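Long-range contacts in CRISPR-associated endoribonuclease Cse3 (Thermus thermophilus, PDB 2Y8Y), which cleaves CRISPR repeat transcripts into crRNA as an endoribonuclease of bacterial adaptive immunity and keeps hold of the processed RNA: residues L49-P54 / L208-V213; A105-R110 / Q176-E181. All blocks are in the same frame, centred on the assembly; numbering follows the deposited sequence.

Contact 1: residues L49-P54 / L208-V213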
loop_
_atom_site.group_PDB
_atom_site.type_symbol
_atom_site.label_atom_id
_atom_site.label_comp_id
_atom_site.label_asym_id
_atom_site.label_seq_id
_atom_site.Cartn_x
_atom_site.Cartn_y
_atom_site.Cartn_z
ATOM N N LEU A 49 -1.879 5.269 -3.709
ATOM C CA LEU A 49 -1.223 4.059 -3.199
ATOM C C LEU A 49 -1.588 2.889 -4.098
ATOM O O LEU A 49 -2.666 2.864 -4.691
ATOM C CB LEU A 49 -1.677 3.758 -1.773
ATOM C CG LEU A 49 -1.385 4.818 -0.720
ATOM C CD1 LEU A 49 -2.106 4.501 0.586
ATOM C CD2 LEU A 49 0.118 4.920 -0.493
ATOM N N TRP A 50 -0.707 1.906 -4.203
ATOM C CA TRP A 50 -1.027 0.719 -4.967
ATOM C C TRP A 50 -0.276 -0.490 -4.450
ATOM O O TRP A 50 0.675 -0.360 -3.686
ATOM C CB TRP A 50 -0.776 0.929 -6.466
ATOM C CG TRP A 50 0.615 0.657 -6.955
ATOM C CD1 TRP A 50 1.114 -0.543 -7.388
ATOM C CD2 TRP A 50 1.661 1.610 -7.141
ATOM N NE1 TRP A 50 2.409 -0.399 -7.795
ATOM C CE2 TRP A 50 2.768 0.916 -7.657
ATOM C CE3 TRP A 50 1.776 2.979 -6.901
ATOM C CZ2 TRP A 50 3.982 1.545 -7.944
ATOM C CZ3 TRP A 50 2.980 3.602 -7.191
ATOM C CH2 TRP A 50 4.063 2.884 -7.707
ATOM N N ARG A 51 -0.753 -1.668 -4.827
ATOM C CA ARG A 51 -0.029 -2.909 -4.575
ATOM C C ARG A 51 -0.132 -3.800 -5.796
ATOM O O ARG A 51 -1.229 -3.996 -6.341
ATOM C CB ARG A 51 -0.600 -3.637 -3.356
ATOM C CG ARG A 51 0.117 -4.963 -3.048
ATOM C CD ARG A 51 -0.332 -5.617 -1.736
ATOM N NE ARG A 51 -1.770 -5.910 -1.717
ATOM C CZ ARG A 51 -2.681 -5.261 -0.990
ATOM N NH1 ARG A 51 -2.355 -4.252 -0.186
ATOM N NH2 ARG A 51 -3.957 -5.626 -1.072
ATOM N N LEU A 52 1.008 -4.323 -6.240
ATOM C CA LEU A 52 1.027 -5.384 -7.239
ATOM C C LEU A 52 0.831 -6.690 -6.504
ATOM O O LEU A 52 1.669 -7.074 -5.674
ATOM C CB LEU A 52 2.356 -5.401 -7.999
ATOM C CG LEU A 52 2.554 -6.582 -8.952
ATOM C CD1 LEU A 52 1.422 -6.662 -9.969
ATOM C CD2 LEU A 52 3.895 -6.472 -9.660
ATOM N N GLU A 53 -0.282 -7.360 -6.788
ATOM C CA GLU A 53 -0.620 -8.606 -6.110
ATOM C C GLU A 53 0.243 -9.752 -6.624
ATOM O O GLU A 53 0.718 -9.723 -7.761
ATOM C CB GLU A 53 -2.105 -8.948 -6.297
ATOM C CG GLU A 53 -3.081 -7.902 -5.791
ATOM C CD GLU A 53 -3.250 -7.902 -4.281
ATOM O OE1 GLU A 53 -2.249 -8.045 -3.548
ATOM O OE2 GLU A 53 -4.397 -7.746 -3.824
ATOM N N PRO A 54 0.453 -10.771 -5.777
ATOM C CA PRO A 54 1.268 -11.933 -6.141
ATOM C C PRO A 54 0.513 -12.840 -7.105
ATOM O O PRO A 54 -0.705 -12.673 -7.214
ATOM C CB PRO A 54 1.472 -12.640 -4.803
ATOM C CG PRO A 54 0.245 -12.311 -4.030
ATOM C CD PRO A 54 -0.162 -10.918 -4.447
ATOM N N LEU A 208 4.475 0.333 -2.315
ATOM C CA LEU A 208 4.517 -0.104 -0.928
ATOM C C LEU A 208 3.629 0.822 -0.106
ATOM O O LEU A 208 3.286 1.924 -0.549
ATOM C CB LEU A 208 5.963 -0.100 -0.399
ATOM C CG LEU A 208 6.909 -0.972 -1.223
ATOM C CD1 LEU A 208 8.324 -0.825 -0.660
ATOM C CD2 LEU A 208 6.453 -2.427 -1.178
ATOM N N GLY A 209 3.248 0.362 1.072
ATOM C CA GLY A 209 2.560 1.201 2.028
ATOM C C GLY A 209 1.046 1.135 2.011
ATOM O O GLY A 209 0.409 1.734 2.875
ATOM N N LEU A 210 0.453 0.405 1.065
ATOM C CA LEU A 210 -1.009 0.306 1.053
ATOM C C LEU A 210 -1.493 -0.682 2.114
ATOM O O LEU A 210 -1.324 -1.904 1.967
ATOM C CB LEU A 210 -1.525 -0.105 -0.330
ATOM C CG LEU A 210 -3.047 -0.318 -0.448
ATOM C CD1 LEU A 210 -3.825 0.906 0.007
ATOM C CD2 LEU A 210 -3.392 -0.687 -1.898
ATOM N N LEU A 211 -2.071 -0.163 3.189
ATOM C CA LEU A 211 -2.665 -1.041 4.192
ATOM C C LEU A 211 -4.088 -1.317 3.751
ATOM O O LEU A 211 -4.915 -0.399 3.670
ATOM C CB LEU A 211 -2.645 -0.402 5.582
ATOM C CG LEU A 211 -3.359 -1.164 6.696
ATOM C CD1 LEU A 211 -2.733 -2.529 6.942
ATOM C CD2 LEU A 211 -3.305 -0.366 7.976
ATOM N N SER A 212 -4.345 -2.574 3.420
ATOM C CA SER A 212 -5.676 -3.029 3.045
ATOM C C SER A 212 -6.310 -3.767 4.211
ATOM O O SER A 212 -5.673 -4.638 4.810
ATOM C CB SER A 212 -5.596 -3.987 1.850
ATOM O OG SER A 212 -4.993 -3.379 0.721
ATOM N N VAL A 213 -7.565 -3.450 4.530
ATOM C CA VAL A 213 -8.266 -4.158 5.597
ATOM C C VAL A 213 -9.617 -4.621 5.104
ATOM O O VAL A 213 -10.210 -4.004 4.213
ATOM C CB VAL A 213 -8.473 -3.299 6.866
ATOM C CG1 VAL A 213 -7.139 -2.961 7.505
ATOM C CG2 VAL A 213 -9.274 -2.021 6.567
HETATM O O HOH W 1 1.444 -1.283 -1.301
HETATM O O HOH W 2 1.897 2.585 -3.034
HETATM O O HOH W 3 0.324 -3.107 0.356
#
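Leu49 starts the contact by packing on Leu210: its CB lies 4.0 Å from Leu210 CD1, and the two leucine side chains meet at a slant. Trp50 turns its indole the other way, onto Met29, His30 and Leu33 of helix 26-34, so its backbone faces 208-213. One water donates to Trp50 O and accepts from Leu210 N, while a second accepts a hydrogen bond from Trp50 N and reaches Leu208 O. Arg51 supplies the direct polar link. Its chain leaves extended and bends at chi3 (59°), which brings the guanidinium edge to Ser212. NH1 and NH2 both donate to Ser212 OG, at 2.9 and 3.1 Å, with the oxygen close to the guanidinium plane. Arg51 NH1 also donates to a water that donates to Leu210 O at 2.6 Å. Glu53 helps hold the guanidinium's rotation: Arg51 NE donates to Glu53 OE1 at 2.9 Å in a salt bridge, OE1 lying in the guanidinium plane (1° out of it) but met from above the carboxylate plane. Where they touch, the two backbones run almost at right angles (88°). The loop leading into strand 211-214, and Ser212 in that strand, thus meet strand 49-52, an outermost strand of an antiparallel sheet in ferredoxin-like 2-3-1-4 order.

Contact 2: residues A105-R110 / Q176-E181; sequences ANPAKR and QAVLFE. With nucleotides of chain B.
Pro107 wedges into the notch between Val178 CG2 and the rim of the Phe180 ring. Its CD comes to 3.7 Å from Val178 CG2, the methyl that stands beside the valine's backbone N because CG1 takes the place anti to it (chi1 -180°). Its CG meets the ring's rim, 4.0 Å from Phe180 CZ, and the methyl of Ala105 abuts the same rim at CE2. Val178 CG1 covers one face of that ring, off toward its edge. Trp129 of helix 123-136 packs on Ala105 and Pro107 as well.

Beneath this apolar patch, Ala105 and Val178 form an antiparallel hydrogen-bonded pair, with both N-to-O distances 2.8 Å. Asn106 then leaves the ladder. With its CG anti to the backbone N (chi1 176°), the side chain carries ND2 to Gln176 O at 2.9 Å, in the plane of that carbonyl and on a lone pair; the bond is bent at the hydrogen (142°), and the carbonyl oxygen is tilted out of the Asn106 amide plane. A water accepts from both Asn106 ND2 and Gln176 N, linking the two segments where the strands part.

Past that point the 105-110 segment serves the RNA of chain B. Lys109 NZ donates to a phosphate oxygen of G12, and Arg110 N to OP2 of U13. Arg110 contacts the bases as well: NE donates to U13 O4 and NH2 to G14 O6, each at 2.8 Å in a bent bond. The chemistry thus changes along one strand, from apolar packing and paired amides that anchor it to donors that hold phosphates and meet bases, consistent with recognition of particular bases.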
loop_
_atom_site.group_PDB
_atom_site.type_symbol
_atom_site.label_atom_id
_atom_site.label_comp_id
_atom_site.label_asym_id
_atom_site.label_seq_id
_atom_site.Cartn_x
_atom_site.Cartn_y
_atom_site.Cartn_z
ATOM N N ALA A 105 5.218 -3.528 2.638
ATOM C CA ALA A 105 5.866 -2.360 3.233
ATOM C C ALA A 105 7.372 -2.426 3.133
ATOM O O ALA A 105 7.933 -3.445 2.755
ATOM C CB ALA A 105 5.490 -2.248 4.689
ATOM N N ASN A 106 8.000 -1.306 3.486
ATOM C CA ASN A 106 9.455 -1.191 3.582
ATOM C C ASN A 106 9.812 -0.830 5.017
ATOM O O ASN A 106 10.028 0.340 5.322
ATOM C CB ASN A 106 9.935 -0.112 2.598
ATOM C CG ASN A 106 11.426 0.177 2.680
ATOM O OD1 ASN A 106 11.825 1.340 2.761
ATOM N ND2 ASN A 106 12.255 -0.867 2.622
ATOM N N PRO A 107 9.841 -1.829 5.917
ATOM C CA PRO A 107 10.156 -1.517 7.316
ATOM C C PRO A 107 11.530 -0.873 7.402
ATOM O O PRO A 107 12.498 -1.396 6.843
ATOM C CB PRO A 107 10.131 -2.891 8.007
ATOM C CG PRO A 107 9.238 -3.757 7.106
ATOM C CD PRO A 107 9.567 -3.266 5.716
ATOM N N ALA A 108 11.619 0.260 8.093
ATOM C CA ALA A 108 12.815 1.088 8.049
ATOM C C ALA A 108 12.969 1.896 9.319
ATOM O O ALA A 108 12.046 1.991 10.129
ATOM C CB ALA A 108 12.762 2.032 6.829
ATOM N N LYS A 109 14.161 2.444 9.496
ATOM C CA LYS A 109 14.448 3.413 10.552
ATOM C C LYS A 109 15.395 4.448 9.980
ATOM O O LYS A 109 16.099 4.190 8.999
ATOM C CB LYS A 109 15.110 2.729 11.750
ATOM C CG LYS A 109 16.508 2.210 11.439
ATOM C CD LYS A 109 17.072 1.313 12.529
ATOM C CE LYS A 109 17.404 2.073 13.783
ATOM N NZ LYS A 109 18.176 1.193 14.715
ATOM N N ARG A 110 15.418 5.629 10.583
ATOM C CA ARG A 110 16.451 6.600 10.237
ATOM C C ARG A 110 17.551 6.496 11.285
ATOM O O ARG A 110 17.301 6.657 12.477
ATOM C CB ARG A 110 15.894 8.029 10.169
ATOM C CG ARG A 110 16.908 9.015 9.567
ATOM C CD ARG A 110 16.330 10.425 9.356
ATOM N NE ARG A 110 15.155 10.431 8.500
ATOM C CZ ARG A 110 15.192 10.332 7.177
ATOM N NH1 ARG A 110 16.355 10.221 6.543
ATOM N NH2 ARG A 110 14.063 10.326 6.482
ATOM N N GLN A 176 13.733 -2.977 -0.069
ATOM C CA GLN A 176 13.203 -4.173 0.573
ATOM C C GLN A 176 11.686 -4.104 0.710
ATOM O O GLN A 176 11.131 -3.124 1.218
ATOM C CB GLN A 176 13.883 -4.408 1.930
ATOM C CG GLN A 176 13.454 -5.720 2.532
ATOM C CD GLN A 176 14.316 -6.181 3.667
ATOM O OE1 GLN A 176 15.167 -5.447 4.173
ATOM N NE2 GLN A 176 14.112 -7.420 4.064
ATOM N N ALA A 177 11.018 -5.157 0.252
ATOM C CA ALA A 177 9.565 -5.203 0.252
ATOM C C ALA A 177 9.115 -6.415 1.050
ATOM O O ALA A 177 9.391 -7.559 0.674
ATOM C CB ALA A 177 9.049 -5.278 -1.177
ATOM N N VAL A 178 8.420 -6.152 2.151
ATOM C CA VAL A 178 7.988 -7.184 3.070
ATOM C C VAL A 178 6.468 -7.233 3.023
ATOM O O VAL A 178 5.800 -6.221 3.302
ATOM C CB VAL A 178 8.459 -6.852 4.497
ATOM C CG1 VAL A 178 8.016 -7.930 5.472
ATOM C CG2 VAL A 178 9.958 -6.711 4.532
ATOM N N LEU A 179 5.922 -8.386 2.644
ATOM C CA LEU A 179 4.483 -8.572 2.544
ATOM C C LEU A 179 3.934 -9.204 3.818
ATOM O O LEU A 179 4.185 -10.384 4.098
ATOM C CB LEU A 179 4.147 -9.446 1.329
ATOM C CG LEU A 179 2.658 -9.690 1.083
ATOM C CD1 LEU A 179 1.917 -8.377 0.821
ATOM C CD2 LEU A 179 2.508 -10.626 -0.094
ATOM N N PHE A 180 3.189 -8.405 4.585
ATOM C CA PHE A 180 2.573 -8.839 5.835
ATOM C C PHE A 180 1.106 -9.170 5.601
ATOM O O PHE A 180 0.410 -8.469 4.849
ATOM C CB PHE A 180 2.570 -7.706 6.870
ATOM C CG PHE A 180 3.928 -7.225 7.313
ATOM C CD1 PHE A 180 4.675 -7.934 8.257
ATOM C CD2 PHE A 180 4.409 -6.002 6.866
ATOM C CE1 PHE A 180 5.895 -7.440 8.721
ATOM C CE2 PHE A 180 5.622 -5.506 7.311
ATOM C CZ PHE A 180 6.373 -6.239 8.238
ATOM N N GLU A 181 0.619 -10.213 6.269
ATOM C CA GLU A 181 -0.816 -10.507 6.308
ATOM C C GLU A 181 -1.168 -10.950 7.712
ATOM O O GLU A 181 -0.409 -11.687 8.338
ATOM C CB GLU A 181 -1.151 -11.627 5.330
ATOM C CG GLU A 181 -2.625 -11.886 5.195
ATOM C CD GLU A 181 -2.932 -12.847 4.073
ATOM O OE1 GLU A 181 -2.594 -14.038 4.209
ATOM O OE2 GLU A 181 -3.505 -12.402 3.057
ATOM P P G B 12 19.324 4.490 16.185
ATOM O OP1 G B 12 18.744 3.133 16.369
ATOM O OP2 G B 12 20.084 4.778 14.954
ATOM O "O5'" G B 12 18.197 5.584 16.399
ATOM C "C5'" G B 12 17.160 5.742 15.453
ATOM C "C4'" G B 12 16.102 6.665 15.974
ATOM O "O4'" G B 12 16.643 8.002 16.100
ATOM C "C3'" G B 12 14.889 6.858 15.093
ATOM O "O3'" G B 12 13.987 5.782 15.181
ATOM C "C2'" G B 12 14.329 8.166 15.626
ATOM O "O2'" G B 12 13.690 7.955 16.875
ATOM C "C1'" G B 12 15.615 8.942 15.878
ATOM N N9 G B 12 15.992 9.782 14.736
ATOM C C8 G B 12 16.970 9.555 13.798
ATOM N N7 G B 12 17.060 10.522 12.926
ATOM C C5 G B 12 16.098 11.439 13.347
ATOM C C6 G B 12 15.736 12.695 12.816
ATOM O O6 G B 12 16.215 13.268 11.827
ATOM N N1 G B 12 14.699 13.270 13.557
ATOM C C2 G B 12 14.102 12.738 14.673
ATOM N N2 G B 12 13.125 13.454 15.264
ATOM N N3 G B 12 14.439 11.568 15.179
ATOM C C4 G B 12 15.431 10.994 14.463
ATOM P P U B 13 12.929 5.508 14.018
ATOM O OP1 U B 13 12.335 4.179 14.292
ATOM O OP2 U B 13 13.589 5.739 12.725
ATOM O "O5'" U B 13 11.845 6.651 14.228
ATOM C "C5'" U B 13 10.958 6.635 15.324
ATOM C "C4'" U B 13 10.072 7.847 15.291
ATOM O "O4'" U B 13 10.875 9.046 15.437
ATOM C "C3'" U B 13 9.336 8.091 13.991
ATOM O "O3'" U B 13 8.227 7.243 13.811
ATOM C "C2'" U B 13 8.988 9.569 14.107
ATOM O "O2'" U B 13 7.970 9.771 15.081
ATOM C "C1'" U B 13 10.301 10.098 14.672
ATOM N N1 U B 13 11.228 10.461 13.585
ATOM C C2 U B 13 11.077 11.715 13.035
ATOM O O2 U B 13 10.241 12.507 13.430
ATOM N N3 U B 13 11.924 12.035 12.008
ATOM C C4 U B 13 12.893 11.204 11.475
ATOM O O4 U B 13 13.575 11.628 10.547
ATOM C C5 U B 13 12.979 9.902 12.073
ATOM C C6 U B 13 12.160 9.569 13.081
ATOM P P G B 14 7.828 6.741 12.341
ATOM O OP1 G B 14 6.777 5.723 12.528
ATOM O OP2 G B 14 9.071 6.355 11.630
ATOM O "O5'" G B 14 7.232 8.043 11.669
ATOM C "C5'" G B 14 6.068 8.656 12.205
ATOM C "C4'" G B 14 5.830 10.006 11.595
ATOM O "O4'" G B 14 6.932 10.904 11.905
ATOM C "C3'" G B 14 5.768 10.052 10.087
ATOM O "O3'" G B 14 4.549 9.565 9.573
ATOM C "C2'" G B 14 6.002 11.526 9.820
ATOM O "O2'" G B 14 4.852 12.290 10.166
ATOM C "C1'" G B 14 7.109 11.813 10.837
ATOM N N9 G B 14 8.427 11.576 10.235
ATOM C C8 G B 14 9.243 10.468 10.329
ATOM N N7 G B 14 10.307 10.582 9.582
ATOM C C5 G B 14 10.163 11.804 8.935
ATOM C C6 G B 14 10.998 12.461 7.991
ATOM O O6 G B 14 12.072 12.079 7.513
ATOM N N1 G B 14 10.459 13.679 7.588
ATOM C C2 G B 14 9.265 14.204 8.042
ATOM N N2 G B 14 8.906 15.397 7.547
ATOM N N3 G B 14 8.484 13.606 8.928
ATOM C C4 G B 14 8.994 12.420 9.322
HETATM O O HOH W 4 15.178 -0.945 1.377
#

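In the fold
Segment 49-54, early in the chain, is the first one met; its partner comes only after 153 more residues, when 208-213 returns to close the long loop of contact 1. Contact 2 falls wholly within that span, joining strand 98-110 to strand 173-186 across a shorter loop that includes helix 123-136. The first contact bridges the two antiparallel sheets, whereas the second lies inside the larger one, where strand 98-110 pairs with both 173-186 and 211-214. Their centres are 12 Å apart and Leu208 joins them physically: its CD1 packs 3.7 Å from Asn106 CB and its CD2 lies against Ala177 CB.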